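Local coordinates for tyrosinase (PDB 6JUC), which probably uses a dinuclear copper centre and molecular oxygen to oxidise L-tyrosine and L-dopa to L-dopaquinone, at residues B[66-71]-B[365-370]; B[166-171]-B[264-269]; B[302-307]-B[328-333]; B[494-499]-B[562-567]. The protein carries 2 engineered substitutions. One frame throughout, in Å; residues are numbered along the deposited sequence.

Contact 1 of 4, residues B[66-71]-B[365-370]; sequences RLAGIH and VAAYDP. With CU (copper (II) ion), chain E; PER (peroxide ion), chain G.
A68 meets Y368 methyl to ring. The CB of A68 lies 3.7 Å from the centroid of the Y368 ring and 28° off the ring normal, which satisfies a CH-pi contact over one face; it is displaced toward the rim, with CD1 and CE1 of Y368 both 3.4 Å from A68 CB. The first torsion of Y368 (chi1 -63°) sets CG beside its own backbone N and sends the ring out over the helix, where the OH ends 3.5 Å from the CA of G69. That hydroxyl has its hydrogen-bond partner just past the segment, at A73 O. Next to it, the methyl of A367 enters between two residues: A367 CB is 3.5 Å from A68 O and 3.7 Å from H71 CB. With CG anti to the backbone N (chi1 -179°), the H71 imidazole runs past this methyl, which approaches it obliquely. Each ring nitrogen then has its own task. NE2 binds a copper ion at 2.0 Å, while ND1 donates to a water that also accepts from the backbone N of A367. This bridge ties the orientation of the copper ligand to the 365-370 backbone. H98 completes the protein ligands of this copper, and engineered F107 lies close by. The contact belongs to the buried dinuclear centre of the tyrosinase central domain, where it joins helix 64-69 and the residues after it to the loop leading into helix 371-389. That helix supplies F372, edge-to-face with H71, and helix 103-129 packs against L67, I70 and H71.

Contact 2 of 4, residues B[166-171]-B[264-269]; sequences DELRLP and ALNEHP
N266 and L168 are joined by a two-point pairing in which a side-chain amide serves both polar groups of one backbone residue, much as a neighbouring strand would. It fixes an irregular segment of the tyrosinase central domain to the C-terminal end of helix 258-265, N266 being the first residue to leave helical geometry. OD1 of N266 accepts from L168 N at 2.9 Å, with the donor in the carbonyl plane on a lone pair. ND2 gives one hydrogen to L168 O at 2.8 Å, an acceptor close to the amide plane, and also bonds to N262 O. OD1 takes a second donor, a water that further reaches D166 O; the amide is thereby held at both ends, which fixes its flip. The next backbone groups are also satisfied: R169 O accepts from W150 NE1, and L170 N donates to N262 OD1. The extended side chain of R169 runs alongside E167 of the same segment, NE to E167 OE1 at 2.8 Å, as a salt bridge that uses the anti lone pair of the carboxylate oxygen. Its NH2 bonds to N245 O of the second subunit, so this edge of the contact reaches the dimer interface. Beneath the polar pairing lies an apolar layer. With CG anti to the backbone N (chi1 -154°), L265 directs CD2 against L168 CB at 3.6 Å. L283 of helix 282-292 touches both leucines. L168 also reaches the helix end with its tip: CD1 rests 3.5 Å from L265 O.

Contact 3 of 4, residues B[302-307]-B[328-333]; sequences SSTRYD and LEAIHN. With CU (copper (II) ion), chain F; PER (peroxide ion), chain G.
E329 receives two donors from the 302-307 segment on a single carboxylate oxygen. S303 OG gives its proton to E329 OE1 at 2.7 Å, meeting it nearly along the C-O axis, and T304 N donates to the same OE1 at 3.0 Å from above the carboxylate plane, 41° out of it. E329 arrives with an extended chain and CG anti to its backbone N (chi1 -170°), crossing the T304 side chain at about a right angle. T304 contributes its methyl as well: CG2 packs 3.8 Å from A330 CB. The next layer holds these groups in place. S303 OG accepts from R305 N at 2.9 Å, an ST turn that aims the hydroxyl at the glutamate. N99 bonds to both T304 OG1 and E329 OE2, and a water connects T304 OG1 with N333 ND2. Further along the helix the network reaches the active site. H332 ND1 donates to E329 O, in the ring plane, and to N333 OD1 at 2.9 Å, tilted from that plane; this double hold fixes the imidazole rotation while NE2 binds copper at 2.0 Å. H336 and H376 complete the protein ligands of this ion, and peroxide O1 sits at the edge of the H332 ring. The single ND1 hydrogen is shared between the backbone oxygen of E329 and the side chain of N333, which makes both second-shell partners of H332. The contact joins helix 328-340 to the segment entering strand 305-306, which pairs with strand 538-544 of the C-terminal region, while helices 103-129, 282-292 and 371-389 pack around L328.

Contact 4 of 4, residues B[494-499]-B[562-567]; sequences FGDVDG and TPRYVV
Between F494-G495 and T562-P563 the shortest polar bond runs through a water: it donates to T562 O at 2.6 Å and accepts from G495 N, linking the two backbones where strand 488-494 ends beside its antiparallel neighbour 563-568 in the C-terminal domain sheet. The neighbourhood of the two strands is confirmed by backbone bonding between R564 and F493. Beyond it the 494-499 segment peels off, and R564 reaches after it. Its side chain is extended from CG to NE, and NE forms a weak bond to G495 O at 2.9 Å, bent to 124°, the oxygen lying at the guanidinium edge. D496 lies alongside R564, pointing the same way, but OD1 stands 4.1 Å from NH2 and well out of the guanidinium plane, so no N-H points at it and any attraction is probably one of charge only. The backbone oxygen of D496 accepts from the side chains of Q508 and N509. Apolar contacts flank the arginine. The F494 ring presents its edge to P563, with CE1 3.9 Å from CA, and V497 slides past R564 in the opposite direction, its CG2 4.1 Å from R564 CB. At the far end V497 CG1 touches V566 CG2 at 4.3 Å.

How the contacts relate
Contacts 1 and 3 are fully buried and flank the dinuclear centre: each supplies one histidine to a different copper, and both reach the same peroxide, although their centres lie about 20 Å apart. Contact 1 relies on methyl and ring packing plus one water, whereas contact 3 rests on a carboxylate network. Contact 2, in the same central domain, is partly buried; its amide pairing sits over a leucine layer, and its outer arginine bonds to the second subunit. Contact 4 lies farthest from the chain centre, where strand 488-494 gives way to a loop beside strand 563-568, with weak and water-mediated polar links. Contacts 3 and 4 reach the same mixed sheet, which strand 305-306 joins from the central domain.

Contact 1 of 4, residues B[66-71]-B[365-370]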
# COMPACT_ATOMS: atom_id res chain seq x y z
N ARG B 66 7.02 -15.36 -20.55
CA ARG B 66 8.02 -15.41 -21.62
C ARG B 66 8.06 -14.10 -22.39
O ARG B 66 9.12 -13.71 -22.89
CB ARG B 66 7.76 -16.61 -22.52
CG ARG B 66 8.03 -17.94 -21.82
CD ARG B 66 9.50 -18.06 -21.43
NE ARG B 66 10.39 -18.17 -22.58
CZ ARG B 66 10.53 -19.20 -23.41
NH1 ARG B 66 9.83 -20.32 -23.28
NH2 ARG B 66 11.39 -19.14 -24.41
N LEU B 67 6.93 -13.42 -22.53
CA LEU B 67 6.92 -12.15 -23.27
C LEU B 67 7.66 -11.08 -22.48
O LEU B 67 8.47 -10.36 -23.06
CB LEU B 67 5.48 -11.73 -23.58
CG LEU B 67 4.71 -12.65 -24.54
CD1 LEU B 67 3.24 -12.29 -24.59
CD2 LEU B 67 5.32 -12.60 -25.93
N ALA B 68 7.41 -11.03 -21.17
CA ALA B 68 8.16 -10.14 -20.29
C ALA B 68 9.63 -10.53 -20.32
O ALA B 68 10.52 -9.68 -20.24
CB ALA B 68 7.59 -10.24 -18.88
N GLY B 69 9.87 -11.83 -20.42
CA GLY B 69 11.23 -12.34 -20.36
C GLY B 69 12.07 -11.91 -21.54
O GLY B 69 13.29 -12.01 -21.50
N ILE B 70 11.47 -11.48 -22.64
CA ILE B 70 12.25 -10.97 -23.76
C ILE B 70 13.09 -9.77 -23.33
O ILE B 70 14.22 -9.58 -23.78
CB ILE B 70 11.34 -10.56 -24.94
CG1 ILE B 70 10.61 -11.75 -25.57
CG2 ILE B 70 12.09 -9.77 -26.00
CD1 ILE B 70 9.49 -11.41 -26.51
N HIS B 71 12.53 -8.94 -22.46
CA HIS B 71 13.14 -7.67 -22.10
C HIS B 71 14.45 -7.83 -21.34
O HIS B 71 15.43 -7.15 -21.66
CB HIS B 71 12.14 -6.87 -21.27
CG HIS B 71 12.64 -5.52 -20.85
ND1 HIS B 71 13.08 -5.28 -19.57
CD2 HIS B 71 12.75 -4.35 -21.51
CE1 HIS B 71 13.46 -4.02 -19.47
NE2 HIS B 71 13.27 -3.42 -20.63
N VAL B 365 13.83 -6.84 -14.37
CA VAL B 365 12.52 -7.43 -14.06
C VAL B 365 11.35 -6.49 -14.26
O VAL B 365 10.21 -6.86 -13.94
CB VAL B 365 12.49 -7.96 -12.62
CG1 VAL B 365 13.53 -9.06 -12.42
CG2 VAL B 365 12.72 -6.86 -11.59
N ALA B 366 11.59 -5.29 -14.80
CA ALA B 366 10.53 -4.30 -14.93
C ALA B 366 9.38 -4.80 -15.81
O ALA B 366 8.23 -4.45 -15.55
CB ALA B 366 11.07 -2.99 -15.47
N ALA B 367 9.67 -5.58 -16.85
CA ALA B 367 8.64 -5.98 -17.80
C ALA B 367 7.59 -6.88 -17.16
O ALA B 367 6.52 -7.04 -17.74
CB ALA B 367 9.26 -6.66 -19.02
N TYR B 368 7.83 -7.47 -15.99
CA TYR B 368 6.80 -8.31 -15.37
C TYR B 368 5.65 -7.48 -14.81
O TYR B 368 4.53 -7.97 -14.67
CB TYR B 368 7.39 -9.23 -14.27
CG TYR B 368 8.36 -10.17 -14.95
CD1 TYR B 368 7.88 -11.27 -15.64
CD2 TYR B 368 9.73 -9.93 -14.93
CE1 TYR B 368 8.74 -12.14 -16.28
CE2 TYR B 368 10.59 -10.80 -15.60
CZ TYR B 368 10.09 -11.90 -16.27
OH TYR B 368 10.94 -12.76 -16.94
N ASP B 369 5.91 -6.21 -14.46
CA ASP B 369 4.77 -5.45 -13.93
C ASP B 369 3.82 -5.11 -15.07
O ASP B 369 4.29 -4.50 -16.04
CB ASP B 369 5.27 -4.16 -13.29
CG ASP B 369 4.19 -3.49 -12.46
OD1 ASP B 369 3.05 -3.42 -12.96
OD2 ASP B 369 4.45 -3.03 -11.33
N PRO B 370 2.55 -5.45 -15.00
CA PRO B 370 1.66 -5.12 -16.11
C PRO B 370 1.65 -3.66 -16.51
O PRO B 370 1.31 -3.33 -17.66
CB PRO B 370 0.27 -5.53 -15.58
CG PRO B 370 0.60 -6.67 -14.64
CD PRO B 370 1.86 -6.23 -13.94
CU CU E . 13.71 -1.45 -20.67
O1 PER G . 13.20 0.10 -20.78
O2 PER G . 12.06 -0.73 -20.17
O HOH W 1 12.42 -6.94 -17.45

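Contact 2 of 4, residues B[166-171]-B[264-269]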
# COMPACT_ATOMS: atom_id res chain seq x y z
N ASP B 166 -5.59 17.76 -10.65
CA ASP B 166 -4.49 18.46 -10.00
C ASP B 166 -3.26 17.57 -9.88
O ASP B 166 -2.18 18.04 -9.50
CB ASP B 166 -4.90 18.97 -8.61
N GLU B 167 -3.37 16.28 -10.21
CA GLU B 167 -2.15 15.49 -10.05
C GLU B 167 -2.03 14.39 -11.10
O GLU B 167 -3.02 13.93 -11.65
CB GLU B 167 -2.05 14.91 -8.65
CG GLU B 167 -3.07 13.85 -8.32
CD GLU B 167 -2.85 13.20 -6.96
OE1 GLU B 167 -3.50 12.19 -6.66
OE2 GLU B 167 -2.01 13.71 -6.19
N LEU B 168 -0.78 14.02 -11.35
CA LEU B 168 -0.50 12.84 -12.15
C LEU B 168 -0.82 11.58 -11.37
O LEU B 168 -0.68 11.53 -10.14
CB LEU B 168 0.98 12.84 -12.56
CG LEU B 168 1.43 14.17 -13.20
CD1 LEU B 168 2.89 14.11 -13.62
CD2 LEU B 168 0.51 14.50 -14.36
N ARG B 169 -1.25 10.51 -12.03
CA ARG B 169 -1.57 9.29 -11.30
C ARG B 169 -1.37 8.06 -12.16
O ARG B 169 -1.50 8.10 -13.38
CB ARG B 169 -3.04 9.26 -10.86
CG ARG B 169 -3.48 10.28 -9.84
CD ARG B 169 -4.95 10.09 -9.52
NE ARG B 169 -5.31 10.99 -8.43
CZ ARG B 169 -6.55 11.12 -7.97
NH1 ARG B 169 -7.54 10.42 -8.51
NH2 ARG B 169 -6.78 11.95 -6.96
N LEU B 170 -1.12 6.95 -11.47
CA LEU B 170 -1.22 5.63 -12.11
C LEU B 170 -2.64 5.41 -12.61
O LEU B 170 -3.59 6.00 -12.08
CB LEU B 170 -0.81 4.59 -11.07
CG LEU B 170 0.69 4.25 -10.95
CD1 LEU B 170 1.52 5.50 -10.69
CD2 LEU B 170 0.88 3.24 -9.82
N PRO B 171 -2.82 4.60 -13.63
CA PRO B 171 -4.16 4.33 -14.15
C PRO B 171 -5.10 3.82 -13.05
O PRO B 171 -4.74 3.01 -12.21
CB PRO B 171 -3.96 3.20 -15.17
CG PRO B 171 -2.53 3.31 -15.56
CD PRO B 171 -1.78 3.87 -14.39
N ALA B 264 5.46 9.86 -5.94
CA ALA B 264 6.70 9.98 -6.70
C ALA B 264 6.49 10.59 -8.08
O ALA B 264 7.26 11.45 -8.53
CB ALA B 264 7.37 8.62 -6.79
N LEU B 265 5.44 10.14 -8.75
CA LEU B 265 5.09 10.65 -10.08
C LEU B 265 4.86 12.15 -10.12
O LEU B 265 5.02 12.78 -11.16
CB LEU B 265 3.82 9.93 -10.55
CG LEU B 265 3.63 9.82 -12.06
CD1 LEU B 265 4.58 8.76 -12.62
CD2 LEU B 265 2.18 9.50 -12.40
N ASN B 266 4.46 12.71 -8.98
CA ASN B 266 4.21 14.13 -8.82
C ASN B 266 5.41 14.86 -8.25
O ASN B 266 5.31 15.96 -7.71
CB ASN B 266 2.97 14.37 -7.94
CG ASN B 266 1.71 14.08 -8.74
OD1 ASN B 266 1.28 14.92 -9.53
ND2 ASN B 266 1.16 12.89 -8.57
N GLU B 267 6.60 14.29 -8.37
CA GLU B 267 7.82 14.97 -7.92
C GLU B 267 7.89 16.38 -8.49
O GLU B 267 7.57 16.64 -9.65
CB GLU B 267 9.02 14.14 -8.34
CG GLU B 267 10.34 14.62 -7.74
CD GLU B 267 11.38 13.51 -7.75
OE1 GLU B 267 11.38 12.69 -6.80
OE2 GLU B 267 12.16 13.48 -8.71
N HIS B 268 8.30 17.29 -7.61
CA HIS B 268 8.53 18.69 -7.96
C HIS B 268 9.50 19.27 -6.94
O HIS B 268 9.84 18.59 -5.96
CB HIS B 268 7.21 19.44 -8.01
CG HIS B 268 6.43 19.46 -6.74
ND1 HIS B 268 6.92 19.97 -5.56
CD2 HIS B 268 5.17 19.02 -6.48
CE1 HIS B 268 6.00 19.85 -4.63
NE2 HIS B 268 4.93 19.27 -5.15
N PRO B 269 10.00 20.47 -7.19
CA PRO B 269 10.90 21.08 -6.20
C PRO B 269 10.28 21.17 -4.81
O PRO B 269 9.07 21.38 -4.64
CB PRO B 269 11.11 22.49 -6.77
CG PRO B 269 11.01 22.26 -8.26
CD PRO B 269 9.86 21.30 -8.39
O HOH W 2 0.96 17.42 -8.84

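Contact 3 of 4, residues B[302-307]-B[328-333]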
# COMPACT_ATOMS: atom_id res chain seq x y z
N SER B 302 15.92 10.38 -29.11
CA SER B 302 15.55 8.98 -28.97
C SER B 302 16.09 8.29 -27.73
O SER B 302 15.58 7.24 -27.35
CB SER B 302 16.01 8.17 -30.20
OG SER B 302 17.41 8.35 -30.37
N SER B 303 17.15 8.84 -27.16
CA SER B 303 17.95 8.09 -26.19
C SER B 303 18.71 8.99 -25.23
O SER B 303 19.01 10.16 -25.49
CB SER B 303 18.94 7.20 -26.94
OG SER B 303 19.71 6.39 -26.06
N THR B 304 19.06 8.38 -24.10
CA THR B 304 20.05 8.97 -23.21
C THR B 304 21.46 8.91 -23.77
O THR B 304 22.34 9.61 -23.26
CB THR B 304 20.05 8.25 -21.85
OG1 THR B 304 20.13 6.83 -22.07
CG2 THR B 304 18.73 8.59 -21.14
N ARG B 305 21.70 8.11 -24.80
CA ARG B 305 23.07 7.87 -25.22
C ARG B 305 23.79 9.15 -25.62
O ARG B 305 23.27 9.96 -26.38
CB ARG B 305 23.13 6.90 -26.40
CG ARG B 305 24.53 6.40 -26.74
CD ARG B 305 24.47 5.47 -27.93
NE ARG B 305 25.72 4.79 -28.22
CZ ARG B 305 26.03 3.59 -27.72
NH1 ARG B 305 25.16 2.99 -26.91
NH2 ARG B 305 27.19 3.01 -28.01
N TYR B 306 25.01 9.30 -25.12
CA TYR B 306 25.85 10.45 -25.45
C TYR B 306 27.27 9.99 -25.75
O TYR B 306 27.92 9.37 -24.89
CB TYR B 306 25.85 11.44 -24.29
CG TYR B 306 26.47 12.77 -24.68
CD1 TYR B 306 27.84 12.95 -24.58
CD2 TYR B 306 25.69 13.81 -25.15
CE1 TYR B 306 28.42 14.15 -24.94
CE2 TYR B 306 26.26 15.02 -25.51
CZ TYR B 306 27.63 15.18 -25.39
OH TYR B 306 28.21 16.38 -25.74
N ASP B 307 27.69 10.29 -26.96
CA ASP B 307 28.95 9.79 -27.50
C ASP B 307 29.82 10.93 -27.99
O ASP B 307 30.41 11.65 -27.18
CB ASP B 307 28.65 8.81 -28.63
N LEU B 328 13.62 11.29 -24.70
CA LEU B 328 12.51 10.39 -24.42
C LEU B 328 12.90 9.35 -23.38
O LEU B 328 12.13 9.02 -22.48
CB LEU B 328 12.09 9.73 -25.74
CG LEU B 328 10.97 8.68 -25.64
CD1 LEU B 328 9.61 9.34 -25.48
CD2 LEU B 328 11.05 7.77 -26.86
N GLU B 329 14.11 8.83 -23.52
CA GLU B 329 14.51 7.70 -22.69
C GLU B 329 14.74 8.14 -21.25
O GLU B 329 14.40 7.41 -20.31
CB GLU B 329 15.76 7.05 -23.30
CG GLU B 329 16.10 5.72 -22.64
CD GLU B 329 17.31 5.05 -23.25
OE1 GLU B 329 17.92 5.63 -24.17
OE2 GLU B 329 17.66 3.93 -22.79
N ALA B 330 15.28 9.34 -21.07
CA ALA B 330 15.51 9.87 -19.72
C ALA B 330 14.19 10.05 -18.98
O ALA B 330 14.03 9.65 -17.82
CB ALA B 330 16.25 11.20 -19.82
N ILE B 331 13.20 10.62 -19.65
CA ILE B 331 11.88 10.76 -19.00
C ILE B 331 11.31 9.39 -18.68
O ILE B 331 10.82 9.13 -17.57
CB ILE B 331 10.93 11.58 -19.89
CG1 ILE B 331 11.37 13.05 -20.03
CG2 ILE B 331 9.50 11.50 -19.39
CD1 ILE B 331 10.77 13.77 -21.22
N HIS B 332 11.40 8.46 -19.62
CA HIS B 332 10.93 7.09 -19.41
C HIS B 332 11.64 6.43 -18.22
O HIS B 332 11.05 5.61 -17.49
CB HIS B 332 11.19 6.30 -20.70
CG HIS B 332 11.65 4.89 -20.58
ND1 HIS B 332 12.94 4.50 -20.28
CD2 HIS B 332 10.95 3.73 -20.74
CE1 HIS B 332 13.01 3.18 -20.25
NE2 HIS B 332 11.81 2.69 -20.53
N ASN B 333 12.93 6.72 -18.06
CA ASN B 333 13.71 6.15 -16.95
C ASN B 333 13.20 6.67 -15.61
O ASN B 333 13.04 5.88 -14.67
CB ASN B 333 15.19 6.50 -17.08
CG ASN B 333 15.94 5.81 -18.18
OD1 ASN B 333 15.41 4.92 -18.86
ND2 ASN B 333 17.18 6.24 -18.41
CU CU F . 11.20 0.88 -20.09
O1 PER G . 13.20 0.10 -20.78
O2 PER G . 12.06 -0.73 -20.17
O HOH W 3 19.38 5.14 -20.06

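Contact 4 of 4, residues B[494-499]-B[562-567]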
# COMPACT_ATOMS: atom_id res chain seq x y z
N PHE B 494 19.29 23.08 -4.64
CA PHE B 494 19.79 24.45 -4.65
C PHE B 494 19.80 24.97 -3.21
O PHE B 494 18.74 25.05 -2.58
CB PHE B 494 18.95 25.36 -5.52
CG PHE B 494 18.94 25.09 -7.00
CD1 PHE B 494 19.96 24.40 -7.64
CD2 PHE B 494 17.89 25.56 -7.77
CE1 PHE B 494 19.91 24.20 -9.02
CE2 PHE B 494 17.83 25.36 -9.13
CZ PHE B 494 18.85 24.68 -9.78
N GLY B 495 21.00 25.26 -2.71
CA GLY B 495 21.13 25.58 -1.30
C GLY B 495 21.65 24.41 -0.50
O GLY B 495 22.06 23.39 -1.06
N ASP B 496 21.65 24.56 0.82
CA ASP B 496 22.27 23.53 1.65
C ASP B 496 21.46 22.23 1.66
O ASP B 496 20.23 22.26 1.70
CB ASP B 496 22.47 24.02 3.09
CG ASP B 496 23.41 25.21 3.12
OD1 ASP B 496 24.30 25.28 2.26
OD2 ASP B 496 23.20 26.07 3.99
N VAL B 497 22.21 21.14 1.61
CA VAL B 497 21.60 19.80 1.59
C VAL B 497 21.51 19.27 3.01
O VAL B 497 22.46 19.35 3.80
CB VAL B 497 22.43 18.88 0.68
CG1 VAL B 497 21.93 17.45 0.70
CG2 VAL B 497 22.44 19.42 -0.75
N ASP B 498 20.34 18.74 3.37
CA ASP B 498 20.19 18.04 4.64
C ASP B 498 20.92 16.71 4.57
O ASP B 498 20.63 15.88 3.71
CB ASP B 498 18.70 17.83 4.93
CG ASP B 498 18.44 17.09 6.23
OD1 ASP B 498 19.33 16.39 6.75
OD2 ASP B 498 17.30 17.23 6.73
N GLY B 499 21.89 16.48 5.45
CA GLY B 499 22.77 15.34 5.32
C GLY B 499 22.16 14.01 5.68
O GLY B 499 22.84 12.99 5.55
N THR B 562 24.48 27.33 -7.02
CA THR B 562 25.30 26.19 -7.40
C THR B 562 24.48 24.92 -7.34
O THR B 562 23.97 24.57 -6.28
CB THR B 562 26.48 26.02 -6.43
OG1 THR B 562 27.39 27.11 -6.64
CG2 THR B 562 27.19 24.71 -6.69
N PRO B 563 24.32 24.21 -8.44
CA PRO B 563 23.58 22.94 -8.31
C PRO B 563 24.39 22.00 -7.44
O PRO B 563 25.56 21.75 -7.77
CB PRO B 563 23.52 22.43 -9.75
CG PRO B 563 23.75 23.64 -10.60
CD PRO B 563 24.74 24.47 -9.82
N ARG B 564 23.79 21.49 -6.38
CA ARG B 564 24.45 20.48 -5.55
C ARG B 564 23.84 19.12 -5.85
O ARG B 564 22.63 18.99 -5.96
CB ARG B 564 24.35 20.85 -4.07
CG ARG B 564 24.80 22.27 -3.73
CD ARG B 564 24.70 22.50 -2.23
NE ARG B 564 24.80 23.90 -1.84
CZ ARG B 564 25.94 24.57 -1.77
NH1 ARG B 564 27.07 23.95 -2.07
NH2 ARG B 564 25.94 25.85 -1.40
N TYR B 565 24.68 18.10 -6.03
CA TYR B 565 24.10 16.78 -6.33
C TYR B 565 24.57 15.72 -5.35
O TYR B 565 25.68 15.76 -4.83
CB TYR B 565 24.38 16.36 -7.77
CG TYR B 565 25.82 16.04 -8.08
CD1 TYR B 565 26.34 14.76 -7.88
CD2 TYR B 565 26.68 17.01 -8.59
CE1 TYR B 565 27.66 14.46 -8.17
CE2 TYR B 565 28.00 16.71 -8.89
CZ TYR B 565 28.48 15.44 -8.68
OH TYR B 565 29.79 15.15 -8.96
N VAL B 566 23.67 14.76 -5.13
CA VAL B 566 23.98 13.55 -4.39
C VAL B 566 23.65 12.35 -5.27
O VAL B 566 22.57 12.27 -5.88
CB VAL B 566 23.22 13.46 -3.05
CG1 VAL B 566 23.67 12.21 -2.31
CG2 VAL B 566 23.49 14.69 -2.19
N VAL B 567 24.57 11.39 -5.35
CA VAL B 567 24.25 10.14 -6.04
C VAL B 567 23.81 9.11 -5.00
O VAL B 567 24.59 8.77 -4.12
CB VAL B 567 25.44 9.59 -6.85
CG1 VAL B 567 25.08 8.26 -7.49
CG2 VAL B 567 25.87 10.61 -7.90
O HOH W 4 23.46 25.55 -3.93